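Local coordinates for competence protein PILN (Thermus thermophilus, PDB 4BHQ), which probably helps build the inner-membrane platform from which type IV pili are assembled, acting through a periplasmic domain that pairs with a second copy, at residues A[103-108]-A[150-155]; A[56-61]-A[76-81]; A[94-99]-A[132-137]; A[71-76]-A[110-115]. All coordinates share one frame; numbering follows the deposited sequence.

Interaction 1: A[103-108]-A[150-155]; sequences RVEFAL and SARVGV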
loop_
_atom_site.group_PDB
_atom_site.type_symbol
_atom_site.label_atom_id
_atom_site.label_comp_id
_atom_site.label_asym_id
_atom_site.label_seq_id
_atom_site.Cartn_x
_atom_site.Cartn_y
_atom_site.Cartn_z
ATOM N N ARG A 103 0.400 4.969 -16.915
ATOM C CA ARG A 103 -0.665 4.004 -17.128
ATOM C C ARG A 103 -1.696 4.005 -15.946
ATOM O O ARG A 103 -2.903 3.859 -16.129
ATOM C CB ARG A 103 0.013 2.659 -17.346
ATOM C CG ARG A 103 -0.949 1.541 -17.679
ATOM C CD ARG A 103 -1.607 1.796 -19.028
ATOM N NE ARG A 103 -2.618 0.783 -19.320
ATOM C CZ ARG A 103 -3.675 0.972 -20.092
ATOM N NH1 ARG A 103 -3.892 2.146 -20.680
ATOM N NH2 ARG A 103 -4.522 -0.021 -20.269
ATOM N N VAL A 104 -1.184 4.175 -14.727
ATOM C CA VAL A 104 -2.024 4.209 -13.553
ATOM C C VAL A 104 -1.692 5.424 -12.662
ATOM O O VAL A 104 -0.537 5.797 -12.505
ATOM C CB VAL A 104 -1.882 2.894 -12.732
ATOM C CG1 VAL A 104 -2.439 3.076 -11.354
ATOM C CG2 VAL A 104 -2.663 1.754 -13.455
ATOM N N GLU A 105 -2.716 6.022 -12.088
ATOM C CA GLU A 105 -2.483 7.132 -11.171
ATOM C C GLU A 105 -3.056 6.846 -9.796
ATOM O O GLU A 105 -4.226 6.423 -9.674
ATOM C CB GLU A 105 -3.175 8.412 -11.721
ATOM C CG GLU A 105 -2.858 9.642 -10.923
ATOM C CD GLU A 105 -3.506 10.906 -11.545
ATOM O OE1 GLU A 105 -4.713 11.075 -11.432
ATOM O OE2 GLU A 105 -2.752 11.702 -12.106
ATOM N N PHE A 106 -2.255 7.150 -8.776
ATOM C CA PHE A 106 -2.681 7.017 -7.376
ATOM C C PHE A 106 -2.880 8.394 -6.794
ATOM O O PHE A 106 -1.979 9.219 -6.874
ATOM C CB PHE A 106 -1.589 6.305 -6.564
ATOM C CG PHE A 106 -1.464 4.847 -6.897
ATOM C CD1 PHE A 106 -2.244 3.923 -6.271
ATOM C CD2 PHE A 106 -0.509 4.422 -7.813
ATOM C CE1 PHE A 106 -2.130 2.546 -6.550
ATOM C CE2 PHE A 106 -0.379 3.048 -8.093
ATOM C CZ PHE A 106 -1.226 2.125 -7.484
ATOM N N ALA A 107 -4.058 8.657 -6.251
ATOM C CA ALA A 107 -4.265 9.900 -5.498
ATOM C C ALA A 107 -4.120 9.651 -4.004
ATOM O O ALA A 107 -4.777 8.745 -3.444
ATOM C CB ALA A 107 -5.655 10.463 -5.825
ATOM N N LEU A 108 -3.278 10.449 -3.364
ATOM C CA LEU A 108 -2.830 10.231 -1.987
ATOM C C LEU A 108 -3.189 11.384 -1.066
ATOM O O LEU A 108 -2.884 12.575 -1.393
ATOM C CB LEU A 108 -1.273 10.081 -1.961
ATOM C CG LEU A 108 -0.602 9.056 -2.888
ATOM C CD1 LEU A 108 0.926 9.002 -2.666
ATOM C CD2 LEU A 108 -1.184 7.626 -2.628
ATOM N N SER A 150 -1.141 16.292 0.270
ATOM C CA SER A 150 -1.734 15.569 -0.843
ATOM C C SER A 150 -0.873 15.563 -2.046
ATOM O O SER A 150 -0.109 16.524 -2.332
ATOM C CB SER A 150 -3.152 16.113 -1.166
ATOM O OG SER A 150 -3.050 17.390 -1.755
ATOM N N ALA A 151 -0.955 14.449 -2.767
ATOM C CA ALA A 151 -0.118 14.223 -3.927
ATOM C C ALA A 151 -0.784 13.236 -4.863
ATOM O O ALA A 151 -1.603 12.404 -4.452
ATOM C CB ALA A 151 1.284 13.702 -3.507
ATOM N N ARG A 152 -0.386 13.291 -6.126
ATOM C CA ARG A 152 -0.739 12.258 -7.111
ATOM C C ARG A 152 0.569 11.574 -7.567
ATOM O O ARG A 152 1.530 12.270 -7.851
ATOM C CB ARG A 152 -1.475 12.895 -8.303
ATOM C CG ARG A 152 -2.945 13.189 -7.943
ATOM C CD ARG A 152 -3.678 14.011 -9.069
ATOM N NE ARG A 152 -2.928 15.260 -9.235
ATOM C CZ ARG A 152 -3.236 16.277 -10.019
ATOM N NH1 ARG A 152 -4.313 16.222 -10.802
ATOM N NH2 ARG A 152 -2.443 17.360 -10.011
ATOM N N VAL A 153 0.568 10.224 -7.602
ATOM C CA VAL A 153 1.711 9.446 -8.117
ATOM C C VAL A 153 1.341 8.747 -9.433
ATOM O O VAL A 153 0.347 8.012 -9.489
ATOM C CB VAL A 153 2.244 8.425 -7.069
ATOM C CG1 VAL A 153 3.152 7.371 -7.716
ATOM C CG2 VAL A 153 3.034 9.177 -5.982
ATOM N N GLY A 154 2.158 8.945 -10.482
ATOM C CA GLY A 154 1.882 8.284 -11.755
ATOM C C GLY A 154 2.852 7.091 -11.919
ATOM O O GLY A 154 3.982 7.143 -11.505
ATOM N N VAL A 155 2.338 5.991 -12.493
ATOM C CA VAL A 155 3.131 4.800 -12.732
ATOM C C VAL A 155 3.050 4.396 -14.204
ATOM O O VAL A 155 1.962 4.299 -14.774
ATOM C CB VAL A 155 2.608 3.591 -11.864
ATOM C CG1 VAL A 155 3.697 2.473 -11.857
ATOM C CG2 VAL A 155 2.352 4.109 -10.437
#

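Interaction 2: A[56-61]-A[76-81]; sequences YLAAFI and RSVSAR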
loop_
_atom_site.group_PDB
_atom_site.type_symbol
_atom_site.label_atom_id
_atom_site.label_comp_id
_atom_site.label_asym_id
_atom_site.label_seq_id
_atom_site.Cartn_x
_atom_site.Cartn_y
_atom_site.Cartn_z
ATOM N N TYR A 56 -8.977 1.273 3.307
ATOM C CA TYR A 56 -8.479 -0.057 3.679
ATOM C C TYR A 56 -7.053 -0.220 3.170
ATOM O O TYR A 56 -6.194 -0.749 3.867
ATOM C CB TYR A 56 -9.376 -1.172 3.143
ATOM C CG TYR A 56 -10.699 -1.355 3.915
ATOM C CD1 TYR A 56 -10.715 -1.935 5.184
ATOM C CD2 TYR A 56 -11.918 -0.960 3.359
ATOM C CE1 TYR A 56 -11.868 -2.165 5.873
ATOM C CE2 TYR A 56 -13.105 -1.178 4.011
ATOM C CZ TYR A 56 -13.074 -1.758 5.287
ATOM O OH TYR A 56 -14.234 -1.953 5.939
ATOM N N LEU A 57 -6.827 0.196 1.910
ATOM C CA LEU A 57 -5.456 0.179 1.354
ATOM C C LEU A 57 -4.525 1.101 2.137
ATOM O O LEU A 57 -3.357 0.700 2.446
ATOM C CB LEU A 57 -5.527 0.562 -0.139
ATOM C CG LEU A 57 -4.224 0.645 -0.944
ATOM C CD1 LEU A 57 -3.455 -0.681 -0.768
ATOM C CD2 LEU A 57 -4.532 0.953 -2.436
ATOM N N ALA A 58 -4.953 2.300 2.454
ATOM C CA ALA A 58 -4.036 3.165 3.293
ATOM C C ALA A 58 -3.681 2.452 4.611
ATOM O O ALA A 58 -2.544 2.446 5.018
ATOM C CB ALA A 58 -4.723 4.551 3.602
ATOM N N ALA A 59 -4.695 1.881 5.282
ATOM C CA ALA A 59 -4.471 1.216 6.553
ATOM C C ALA A 59 -3.512 0.028 6.394
ATOM O O ALA A 59 -2.633 -0.178 7.229
ATOM C CB ALA A 59 -5.835 0.674 7.136
ATOM N N PHE A 60 -3.707 -0.757 5.345
ATOM C CA PHE A 60 -2.793 -1.909 5.066
ATOM C C PHE A 60 -1.374 -1.441 4.896
ATOM O O PHE A 60 -0.420 -1.990 5.488
ATOM C CB PHE A 60 -3.257 -2.631 3.757
ATOM C CG PHE A 60 -2.229 -3.636 3.247
ATOM C CD1 PHE A 60 -1.965 -4.827 3.980
ATOM C CD2 PHE A 60 -1.450 -3.349 2.132
ATOM C CE1 PHE A 60 -0.944 -5.722 3.548
ATOM C CE2 PHE A 60 -0.467 -4.233 1.708
ATOM C CZ PHE A 60 -0.214 -5.425 2.425
ATOM N N ILE A 61 -1.183 -0.381 4.090
ATOM C CA ILE A 61 0.158 0.157 3.882
ATOM C C ILE A 61 0.780 0.683 5.174
ATOM O O ILE A 61 1.942 0.423 5.442
ATOM C CB ILE A 61 0.147 1.250 2.804
ATOM C CG1 ILE A 61 -0.250 0.561 1.422
ATOM C CG2 ILE A 61 1.570 1.890 2.738
ATOM C CD1 ILE A 61 -0.527 1.559 0.281
ATOM N N ARG A 76 -3.695 8.186 4.575
ATOM C CA ARG A 76 -5.070 8.235 5.005
ATOM C C ARG A 76 -5.997 7.837 3.890
ATOM O O ARG A 76 -7.165 7.404 4.119
ATOM C CB ARG A 76 -5.450 9.663 5.481
ATOM C CG ARG A 76 -4.637 10.074 6.670
ATOM C CD ARG A 76 -5.030 9.072 7.862
ATOM N NE ARG A 76 -4.183 9.386 9.003
ATOM C CZ ARG A 76 -3.830 8.518 9.924
ATOM N NH1 ARG A 76 -4.266 7.219 9.824
ATOM N NH2 ARG A 76 -3.140 8.955 10.934
ATOM N N SER A 77 -5.525 7.993 2.658
ATOM C CA SER A 77 -6.327 7.569 1.509
ATOM C C SER A 77 -5.409 7.296 0.364
ATOM O O SER A 77 -4.496 8.076 0.080
ATOM C CB SER A 77 -7.373 8.666 1.128
ATOM O OG SER A 77 -8.093 8.212 -0.028
ATOM N N VAL A 78 -5.606 6.160 -0.280
ATOM C CA VAL A 78 -4.844 5.847 -1.484
ATOM C C VAL A 78 -5.823 5.332 -2.536
ATOM O O VAL A 78 -6.306 4.174 -2.437
ATOM C CB VAL A 78 -3.801 4.734 -1.215
ATOM C CG1 VAL A 78 -3.091 4.375 -2.525
ATOM C CG2 VAL A 78 -2.775 5.140 -0.107
ATOM N N SER A 79 -6.108 6.143 -3.544
ATOM C CA SER A 79 -7.078 5.747 -4.584
ATOM C C SER A 79 -6.286 5.514 -5.858
ATOM O O SER A 79 -5.284 6.140 -6.098
ATOM C CB SER A 79 -8.137 6.857 -4.811
ATOM O OG SER A 79 -7.647 7.775 -5.797
ATOM N N ALA A 80 -6.681 4.562 -6.658
ATOM C CA ALA A 80 -5.976 4.232 -7.890
ATOM C C ALA A 80 -6.940 4.377 -9.050
ATOM O O ALA A 80 -8.135 4.181 -8.885
ATOM C CB ALA A 80 -5.468 2.783 -7.793
ATOM N N ARG A 81 -6.423 4.703 -10.236
ATOM C CA ARG A 81 -7.273 4.680 -11.416
ATOM C C ARG A 81 -6.406 4.447 -12.645
ATOM O O ARG A 81 -5.257 4.844 -12.669
ATOM C CB ARG A 81 -8.099 5.969 -11.573
ATOM C CG ARG A 81 -7.263 7.182 -12.001
ATOM C CD ARG A 81 -8.162 8.425 -12.198
ATOM N NE ARG A 81 -7.383 9.598 -12.514
ATOM C CZ ARG A 81 -7.337 10.148 -13.717
ATOM N NH1 ARG A 81 -8.068 9.649 -14.727
ATOM N NH2 ARG A 81 -6.545 11.164 -13.909
#

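Interaction 3: A[94-99]-A[132-137]; sequences EGTYDG and GIEFQG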
loop_
_atom_site.group_PDB
_atom_site.type_symbol
_atom_site.label_atom_id
_atom_site.label_comp_id
_atom_site.label_asym_id
_atom_site.label_seq_id
_atom_site.Cartn_x
_atom_site.Cartn_y
_atom_site.Cartn_z
ATOM N N GLU A 94 1.464 17.690 -21.775
ATOM C CA GLU A 94 1.401 18.769 -20.799
ATOM C C GLU A 94 2.640 18.833 -19.901
ATOM O O GLU A 94 2.830 19.812 -19.181
ATOM C CB GLU A 94 0.166 18.588 -19.946
ATOM C CG GLU A 94 -0.057 19.677 -18.919
ATOM C CD GLU A 94 -1.471 19.648 -18.420
ATOM O OE1 GLU A 94 -2.149 18.644 -18.716
ATOM O OE2 GLU A 94 -1.907 20.628 -17.753
ATOM N N GLY A 95 3.489 17.798 -19.937
ATOM C CA GLY A 95 4.694 17.779 -19.074
ATOM C C GLY A 95 4.516 17.264 -17.648
ATOM O O GLY A 95 5.476 17.160 -16.906
ATOM N N THR A 96 3.286 16.920 -17.260
ATOM C CA THR A 96 3.050 16.315 -15.963
ATOM C C THR A 96 3.881 15.010 -15.836
ATOM O O THR A 96 4.083 14.296 -16.824
ATOM C CB THR A 96 1.560 16.030 -15.721
ATOM O OG1 THR A 96 0.775 17.176 -16.093
ATOM C CG2 THR A 96 1.338 15.783 -14.252
ATOM N N TYR A 97 4.352 14.719 -14.622
ATOM C CA TYR A 97 5.127 13.504 -14.380
ATOM C C TYR A 97 6.313 13.440 -15.352
ATOM O O TYR A 97 6.647 12.357 -15.859
ATOM C CB TYR A 97 4.252 12.242 -14.543
ATOM C CG TYR A 97 3.023 12.189 -13.637
ATOM C CD1 TYR A 97 3.131 12.429 -12.229
ATOM C CD2 TYR A 97 1.775 12.043 -14.182
ATOM C CE1 TYR A 97 1.975 12.413 -11.394
ATOM C CE2 TYR A 97 0.636 12.008 -13.384
ATOM C CZ TYR A 97 0.752 12.170 -11.986
ATOM O OH TYR A 97 -0.410 12.127 -11.301
ATOM N N ASP A 98 6.931 14.602 -15.594
ATOM C CA ASP A 98 8.117 14.757 -16.464
ATOM C C ASP A 98 7.914 14.160 -17.809
ATOM O O ASP A 98 8.848 13.585 -18.360
ATOM C CB ASP A 98 9.386 14.119 -15.876
ATOM C CG ASP A 98 9.925 14.898 -14.680
ATOM O OD1 ASP A 98 9.520 16.065 -14.438
ATOM O OD2 ASP A 98 10.765 14.336 -13.959
ATOM N N GLY A 99 6.692 14.215 -18.308
ATOM C CA GLY A 99 6.399 13.691 -19.638
ATOM C C GLY A 99 6.461 12.198 -19.823
ATOM O O GLY A 99 6.307 11.709 -20.934
ATOM N N GLY A 132 6.321 9.064 -11.406
ATOM C CA GLY A 132 6.381 10.508 -11.324
ATOM C C GLY A 132 5.503 10.879 -10.140
ATOM O O GLY A 132 4.674 10.065 -9.680
ATOM N N ILE A 133 5.663 12.092 -9.645
ATOM C CA ILE A 133 4.800 12.572 -8.556
ATOM C C ILE A 133 4.394 14.021 -8.846
ATOM O O ILE A 133 5.227 14.830 -9.314
ATOM C CB ILE A 133 5.495 12.392 -7.199
ATOM C CG1 ILE A 133 4.549 12.805 -6.059
ATOM C CG2 ILE A 133 6.829 13.161 -7.154
ATOM C CD1 ILE A 133 4.934 12.337 -4.661
ATOM N N GLU A 134 3.133 14.347 -8.607
ATOM C CA GLU A 134 2.737 15.756 -8.548
ATOM C C GLU A 134 2.308 16.098 -7.155
ATOM O O GLU A 134 1.254 15.635 -6.698
ATOM C CB GLU A 134 1.644 16.071 -9.586
ATOM C CG GLU A 134 1.189 17.515 -9.441
ATOM C CD GLU A 134 0.624 18.113 -10.729
ATOM O OE1 GLU A 134 -0.584 17.909 -11.003
ATOM O OE2 GLU A 134 1.409 18.810 -11.428
ATOM N N PHE A 135 3.159 16.862 -6.464
ATOM C CA PHE A 135 2.900 17.338 -5.102
ATOM C C PHE A 135 1.872 18.458 -5.112
ATOM O O PHE A 135 2.156 19.523 -5.658
ATOM C CB PHE A 135 4.242 17.772 -4.514
ATOM C CG PHE A 135 4.121 18.439 -3.132
ATOM C CD1 PHE A 135 3.499 17.789 -2.090
ATOM C CD2 PHE A 135 4.600 19.756 -2.938
ATOM C CE1 PHE A 135 3.423 18.372 -0.846
ATOM C CE2 PHE A 135 4.495 20.357 -1.704
ATOM C CZ PHE A 135 3.906 19.653 -0.646
ATOM N N GLN A 136 0.684 18.245 -4.503
ATOM C CA GLN A 136 -0.385 19.237 -4.567
ATOM C C GLN A 136 -0.258 20.236 -3.432
ATOM O O GLN A 136 -0.606 21.391 -3.559
ATOM C CB GLN A 136 -1.797 18.569 -4.500
ATOM C CG GLN A 136 -2.004 17.562 -5.653
ATOM C CD GLN A 136 -3.320 16.727 -5.502
ATOM O OE1 GLN A 136 -3.594 16.130 -4.429
ATOM N NE2 GLN A 136 -4.122 16.680 -6.578
ATOM N N GLY A 137 0.121 19.776 -2.265
ATOM C CA GLY A 137 0.190 20.706 -1.163
ATOM C C GLY A 137 0.440 20.026 0.192
ATOM O O GLY A 137 0.305 18.821 0.329
HETATM O O HOH W 1 4.341 16.387 -12.124
#

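Interaction 4: A[71-76]-A[110-115]; sequences LEVALR and GEALSR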
loop_
_atom_site.group_PDB
_atom_site.type_symbol
_atom_site.label_atom_id
_atom_site.label_comp_id
_atom_site.label_asym_id
_atom_site.label_seq_id
_atom_site.Cartn_x
_atom_site.Cartn_y
_atom_site.Cartn_z
ATOM N N LEU A 71 6.749 5.201 11.810
ATOM C CA LEU A 71 6.002 5.476 10.576
ATOM C C LEU A 71 6.079 6.978 10.277
ATOM O O LEU A 71 5.221 7.731 10.729
ATOM C CB LEU A 71 4.535 5.040 10.778
ATOM C CG LEU A 71 3.606 5.080 9.557
ATOM C CD1 LEU A 71 4.125 4.099 8.510
ATOM C CD2 LEU A 71 2.206 4.713 10.027
ATOM N N GLU A 72 7.068 7.426 9.523
ATOM C CA GLU A 72 7.255 8.858 9.401
ATOM C C GLU A 72 6.261 9.518 8.441
ATOM O O GLU A 72 6.056 10.719 8.510
ATOM C CB GLU A 72 8.733 9.225 9.069
ATOM C CG GLU A 72 9.284 8.624 7.767
ATOM C CD GLU A 72 10.655 9.238 7.382
ATOM O OE1 GLU A 72 11.371 9.718 8.309
ATOM O OE2 GLU A 72 10.974 9.324 6.165
ATOM N N VAL A 73 5.704 8.723 7.545
ATOM C CA VAL A 73 4.595 9.096 6.666
ATOM C C VAL A 73 3.457 8.086 6.778
ATOM O O VAL A 73 3.623 6.865 6.512
ATOM C CB VAL A 73 5.035 9.217 5.211
ATOM C CG1 VAL A 73 3.816 9.428 4.303
ATOM C CG2 VAL A 73 6.001 10.422 5.071
ATOM N N ALA A 74 2.301 8.566 7.208
ATOM C CA ALA A 74 1.108 7.688 7.277
ATOM C C ALA A 74 0.124 8.068 6.211
ATOM O O ALA A 74 -0.223 9.262 6.059
ATOM C CB ALA A 74 0.488 7.803 8.663
ATOM N N LEU A 75 -0.389 7.079 5.474
ATOM C CA LEU A 75 -1.379 7.401 4.465
ATOM C C LEU A 75 -2.792 7.329 5.063
ATOM O O LEU A 75 -3.079 6.478 5.887
ATOM C CB LEU A 75 -1.175 6.503 3.210
ATOM C CG LEU A 75 0.276 6.654 2.623
ATOM C CD1 LEU A 75 0.535 5.639 1.554
ATOM C CD2 LEU A 75 0.380 8.058 1.985
ATOM N N ARG A 76 -3.695 8.186 4.575
ATOM C CA ARG A 76 -5.070 8.235 5.005
ATOM C C ARG A 76 -5.997 7.837 3.890
ATOM O O ARG A 76 -7.165 7.404 4.119
ATOM C CB ARG A 76 -5.450 9.663 5.481
ATOM C CG ARG A 76 -4.637 10.074 6.670
ATOM C CD ARG A 76 -5.030 9.072 7.862
ATOM N NE ARG A 76 -4.183 9.386 9.003
ATOM C CZ ARG A 76 -3.830 8.518 9.924
ATOM N NH1 ARG A 76 -4.266 7.219 9.824
ATOM N NH2 ARG A 76 -3.140 8.955 10.934
ATOM N N GLY A 110 -2.265 12.173 2.961
ATOM C CA GLY A 110 -1.431 11.622 4.028
ATOM C C GLY A 110 -0.990 12.604 5.089
ATOM O O GLY A 110 -1.421 13.780 5.112
ATOM N N GLU A 111 -0.105 12.154 5.937
ATOM C CA GLU A 111 0.409 12.901 7.077
ATOM C C GLU A 111 1.894 12.533 7.126
ATOM O O GLU A 111 2.223 11.348 6.978
ATOM C CB GLU A 111 -0.149 12.382 8.390
ATOM C CG GLU A 111 -1.602 12.407 8.475
ATOM C CD GLU A 111 -2.080 11.740 9.715
ATOM O OE1 GLU A 111 -1.240 11.087 10.405
ATOM O OE2 GLU A 111 -3.273 11.889 9.995
ATOM N N ALA A 112 2.737 13.535 7.385
ATOM C CA ALA A 112 4.178 13.369 7.478
ATOM C C ALA A 112 4.606 13.916 8.828
ATOM O O ALA A 112 4.146 15.009 9.278
ATOM C CB ALA A 112 4.880 14.074 6.337
ATOM N N LEU A 113 5.447 13.159 9.529
ATOM C CA LEU A 113 5.898 13.521 10.864
ATOM C C LEU A 113 6.709 14.858 10.860
ATOM O O LEU A 113 6.746 15.570 11.847
ATOM C CB LEU A 113 6.770 12.404 11.423
ATOM C CG LEU A 113 7.277 12.432 12.861
ATOM C CD1 LEU A 113 6.146 12.519 13.861
ATOM C CD2 LEU A 113 8.158 11.222 13.181
ATOM N N SER A 114 7.400 15.150 9.782
ATOM C CA SER A 114 8.260 16.333 9.728
ATOM C C SER A 114 8.296 16.753 8.284
ATOM O O SER A 114 7.931 15.947 7.384
ATOM C CB SER A 114 9.682 15.974 10.213
ATOM O OG SER A 114 10.320 15.115 9.292
ATOM N N ARG A 115 8.790 17.966 8.035
ATOM C CA ARG A 115 9.022 18.522 6.656
ATOM C C ARG A 115 9.993 17.599 5.904
ATOM O O ARG A 115 9.833 17.306 4.716
ATOM C CB ARG A 115 9.558 20.016 6.674
ATOM C CG ARG A 115 10.750 20.338 7.628
ATOM C CD ARG A 115 11.811 21.617 7.423
ATOM N NE ARG A 115 12.863 21.336 6.311
ATOM C CZ ARG A 115 14.106 20.804 6.385
ATOM N NH1 ARG A 115 14.877 20.401 7.464
ATOM N NH2 ARG A 115 14.591 20.611 5.218
#

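Interaction 1: A[103-108]-A[150-155]
V104 to L108 runs beside A151 to V155 with the short strand axes 4.6 Å apart at closest and their directions at 162°, an antiparallel pairing. In the middle, F106 and V153 form a hydrogen-bonded pair: F106 N gives to V153 O at 2.8 Å with an N-H...O angle of 174°, and V153 N returns the bond to F106 O. At one end V155 O takes two donors, R103 N at 2.7 Å and V104 N at 3.1 Å; two residues facing one is a classic beta bulge, and it falls where the chain turns a corner at R103. These are the two inner strands of a four-stranded antiparallel sheet with strand order 1-2-4-3. On the face carrying F106, V153 and V155, the phenylalanine presents its ring edge to a valine methyl, F106 CE2 lying 3.8 Å from V155 CG2, which is in the ring plane. L108 CD1 meets V153 CG2 at 3.9 Å on the same face, which the second subunit partly covers: F60 of that subunit stacks on the F106 ring. The other face carries E105 and R152. E105, its CG anti to the backbone N (chi1 -173°), holds its carboxylate beside R152 CD, but E105 OE2 and R152 NE remain 4.6 Å apart, with the oxygen well out of the guanidinium plane. E105 bonds instead to Y97 and R81; R152 is modelled implausibly close to E134.

Interaction 2: A[56-61]-A[76-81]
At R76 the contact with A58 is made through the main chain, A58 CB lying 3.5 Å from R76 C, while the arginine's CB points away from the helix. S77 continues this: its backbone N is 3.7 Å from A58 CB, and its hydroxyl bonds to S54, one turn earlier on helix 53-63. R76 and S77 both face Q109 in the neighbouring strand, a classic beta bulge at the corner of strand 73-82. V78 turns its CB toward the helix and carries most of the contact. Its two methyls divide the work: V78 CG1, anti to the backbone N (chi1 176°), meets L57 CD2 at 3.7 Å, and V78 CG2 lies 4.1 Å from A58 CA and 4.2 Å from I61 CD1. The leucine and valine side chains cross at about a right angle. Beyond V78 the strand diverges, consistent with the 120° between the short helix and strand axes, and A80 packs against W53 of the second subunit. No hydrogen bond joins the two segments; the polar ties come from S54, near the helix start. Residues 56-61 thus pack on edge strand 73-82 by apolar contact, and the small A58 lets its CA come within 5.3 Å of S77 CA.

Interaction 3: A[94-99]-A[132-137]
Y97 sets the CD1-CE1 side of its ring against the main chain of G132 to E134. With CG anti to its carbonyl carbon (chi1 -58°), the ring brings Y97 CD1 to 3.5 Å from G132 C, while Y97 CE1 reaches E134 N at 3.6 Å. I133 N lies at the ring edge, near its plane. Glycine at 132 suits this approach, since a modelled CB there would fall 2.8 Å from Y97 CB, a clash. T96 CG2 sits over one face, 3.8 Å above the plane of the Y97 ring and offset toward its rim. That same methyl, anti to the threonine N, looks across to E134, whose OE2 is 4.1 Å from T96 CG2; the other oxygen, OE1, is modelled too close to R152 for that pairing to be taken literally. A water takes the Y97 N-H at 3.0 Å and gives a weak bond to I133 O, the polar link between the segments. Cutting Y97 back to alanine is likely to open a gap beside G132 and I133 and leave E105 without the phenolic hydroxyl that it bonds. The loop follows helix 85-93 and leads to strand 102-112; it meets edge strand 131-141, where I133 turns its CB away from the loop and its side chain touches I122 of helix 115-124.

Interaction 4: A[71-76]-A[110-115]
Strands 73-82 and 102-112 form an antiparallel pair at one edge of the four-stranded sheet, and their ends meet where A74 and E111 make a hydrogen-bonded pair. A74 N gives to E111 O at 2.8 Å, and E111 N returns the bond to A74 O. Two residues further, beyond the strands, L113 N bonds E72 O at 2.7 Å with an N-H...O angle of 169°. L75 faces G110 in a non-hydrogen-bonded pair; a modelled CB on G110 would sit only 3.2 Å from A74 O and 3.3 Å from L75 CD2, consistent with the close CA separation of 4.2 Å between L75 and G110. On the face carrying A74, E111 and R76 form a salt bridge. The bend at chi2 of R76 (-64°) turns the guanidinium back over the carboxylate, and R76 NE donates to E111 OE2 at 2.8 Å. That oxygen lies at the guanidinium edge, in its plane, whereas the arginine comes from above the carboxylate plane; the two planes stand 75° apart. R76 NH2 adds weak bonds to both oxygens. R144 also pairs with E111 OE2, and a glutamine at E111 would probably leave these two arginines without their shared negative charge. On the reverse face V73 CG2 touches A112 CB at 4.0 Å. Helix 115-124 packs on part of that face, through F121 against V73 and L118 against A112, while L75 packs on A58 and I61 of helix 53-63.

How the interactions relate
All four contacts belong to one four-stranded antiparallel sheet and its attached helix and loop. Interaction 2 lies wholly before interaction 1 along the chain, whereas interaction 4 alternates with 1, 2 and 3. Interactions 1 and 4 use successive lengths of strand 102-112, their centres 17 Å apart; interactions 2 and 4 share R76, where strand 73-82 turns. Interaction 3 lies about 20 Å between centres from both 2 and 4, across the middle of the chain, yet joins interaction 1 (9 Å) through the E105-Y97 bond. Interactions 1 and 2, 11 Å apart, both touch the second subunit, consistent with a dimerization domain whose sheet and helix 53-63 contribute to the interface.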